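Local coordinates for hypothetical protein (Parabacteroides merdae, PDB 4OO3), which is of unknown function but is probably an oxidoreductase that binds a nicotinamide dinucleotide through its Rossmann-fold domain, at residues A[50-53]-A[54-58]. Numbering follows the deposited sequence.
Sequences DEHL and KRIQG
D50 O accepts a hydrogen bond from K54 N at 3.0 Å, the first of four successive i to i+4 bonds that run through one continuous helix; E51 to R55, H52 to I56 and L53 to Q57 follow, and G58 N returns to K54 O. On the outer surface K54 and E51 form a salt bridge across three residues, with NZ of K54 2.7 Å from OE2 of E51. The ammonium meets the syn side of that oxygen but stands 31° out of the carboxylate plane. Bends in both chains, at chi2 of E51 and at chi4 of K54 (79°), bring the two ends together. Helix 47-61 is the crossover helix of a beta-alpha-beta unit in the Rossmann fold, linking strand 38-43 to the edge strand 70-75. Its inner side carries H52 and I56, both packed on E71 of that strand. I56 lays CG1 over one face of the imidazole of H52, a CH-pi contact 4.1 Å from the ring centroid. A chi1 of 169° turns the H52 ring away from the backbone N, and its ND1 meets a water 2.7 Å off, in the ring plane. R55 NH1 donates to the same water at 3.0 Å, its extended chain running back along the helix with E51 O under one guanidinium face, offset toward the rim. A leucine here would probably cost the water this N-H and remove a second positive charge near E51, whose OE1 lies 4.4 Å from NH2 of R55 with no N-H pointing at it. R55 also touches F22 and A25 of helix 22-26.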
loop_
_atom_site.group_PDB
_atom_site.type_symbol
_atom_site.label_atom_id
_atom_site.label_comp_id
_atom_site.label_asym_id
_atom_site.label_seq_id
_atom_site.Cartn_x
_atom_site.Cartn_y
_atom_site.Cartn_z
ATOM N N ASP A 50 -10.053 -19.722 8.385
ATOM C CA ASP A 50 -9.457 -21.026 8.067
ATOM C C ASP A 50 -8.247 -20.858 7.164
ATOM O O ASP A 50 -7.221 -21.512 7.357
ATOM C CB ASP A 50 -10.465 -21.955 7.376
ATOM C CG ASP A 50 -11.628 -22.354 8.276
ATOM O OD1 ASP A 50 -11.543 -22.170 9.509
ATOM O OD2 ASP A 50 -12.636 -22.861 7.736
ATOM N N GLU A 51 -8.371 -19.986 6.169
ATOM C CA GLU A 51 -7.258 -19.705 5.270
ATOM C C GLU A 51 -6.112 -19.014 5.995
ATOM O O GLU A 51 -4.947 -19.289 5.719
ATOM C CB GLU A 51 -7.714 -18.847 4.094
ATOM C CG GLU A 51 -8.635 -19.579 3.145
ATOM C CD GLU A 51 -7.959 -20.772 2.514
ATOM O OE1 GLU A 51 -7.020 -20.557 1.729
ATOM O OE2 GLU A 51 -8.364 -21.915 2.808
ATOM N N HIS A 52 -6.437 -18.121 6.923
ATOM C CA HIS A 52 -5.404 -17.463 7.704
ATOM C C HIS A 52 -4.633 -18.480 8.535
ATOM O O HIS A 52 -3.400 -18.458 8.561
ATOM C CB HIS A 52 -5.987 -16.388 8.619
ATOM C CG HIS A 52 -5.004 -15.875 9.618
ATOM N ND1 HIS A 52 -4.053 -14.932 9.305
ATOM C CD2 HIS A 52 -4.791 -16.213 10.911
ATOM C CE1 HIS A 52 -3.303 -14.698 10.365
ATOM N NE2 HIS A 52 -3.733 -15.459 11.356
ATOM N N LEU A 53 -5.359 -19.367 9.213
ATOM C CA LEU A 53 -4.733 -20.373 10.069
ATOM C C LEU A 53 -3.844 -21.334 9.282
ATOM O O LEU A 53 -2.783 -21.720 9.769
ATOM C CB LEU A 53 -5.791 -21.151 10.866
ATOM C CG LEU A 53 -6.583 -20.333 11.897
ATOM C CD1 LEU A 53 -7.583 -21.224 12.614
ATOM C CD2 LEU A 53 -5.662 -19.644 12.892
ATOM N N LYS A 54 -4.273 -21.712 8.075
ATOM C CA LYS A 54 -3.430 -22.515 7.159
ATOM C C LYS A 54 -2.084 -21.861 6.872
ATOM O O LYS A 54 -1.054 -22.524 6.879
ATOM C CB LYS A 54 -4.126 -22.743 5.819
ATOM C CG LYS A 54 -5.148 -23.864 5.803
ATOM C CD LYS A 54 -5.274 -24.434 4.395
ATOM C CE LYS A 54 -6.572 -25.195 4.195
ATOM N NZ LYS A 54 -7.715 -24.269 3.965
ATOM N N ARG A 55 -2.103 -20.559 6.605
ATOM C CA ARG A 55 -0.884 -19.829 6.283
ATOM C C ARG A 55 0.086 -19.841 7.446
ATOM O O ARG A 55 1.278 -20.077 7.260
ATOM C CB ARG A 55 -1.203 -18.390 5.901
ATOM C CG ARG A 55 -1.930 -18.264 4.576
ATOM C CD ARG A 55 -2.528 -16.886 4.396
ATOM N NE ARG A 55 -3.450 -16.889 3.264
ATOM C CZ ARG A 55 -4.680 -16.380 3.259
ATOM N NH1 ARG A 55 -5.190 -15.753 4.319
ATOM N NH2 ARG A 55 -5.406 -16.479 2.154
ATOM N N ILE A 56 -0.430 -19.599 8.648
ATOM C CA ILE A 56 0.401 -19.629 9.856
ATOM C C ILE A 56 1.041 -20.999 10.065
ATOM O O ILE A 56 2.218 -21.092 10.411
ATOM C CB ILE A 56 -0.394 -19.306 11.134
ATOM C CG1 ILE A 56 -1.057 -17.925 11.049
ATOM C CG2 ILE A 56 0.525 -19.389 12.351
ATOM C CD1 ILE A 56 -0.103 -16.763 10.845
ATOM N N GLN A 57 0.257 -22.056 9.881
ATOM C CA GLN A 57 0.753 -23.401 10.112
ATOM C C GLN A 57 1.775 -23.795 9.042
ATOM O O GLN A 57 2.697 -24.566 9.325
ATOM C CB GLN A 57 -0.401 -24.405 10.175
ATOM C CG GLN A 57 0.008 -25.807 10.614
ATOM C CD GLN A 57 0.560 -25.863 12.035
ATOM O OE1 GLN A 57 0.424 -24.912 12.810
ATOM N NE2 GLN A 57 1.178 -26.984 12.383
ATOM N N GLY A 58 1.614 -23.268 7.825
ATOM C CA GLY A 58 2.636 -23.395 6.782
ATOM C C GLY A 58 3.967 -22.782 7.199
ATOM O O GLY A 58 5.031 -23.362 6.960
HETATM O O HOH W 1 -3.907 -14.359 6.620
#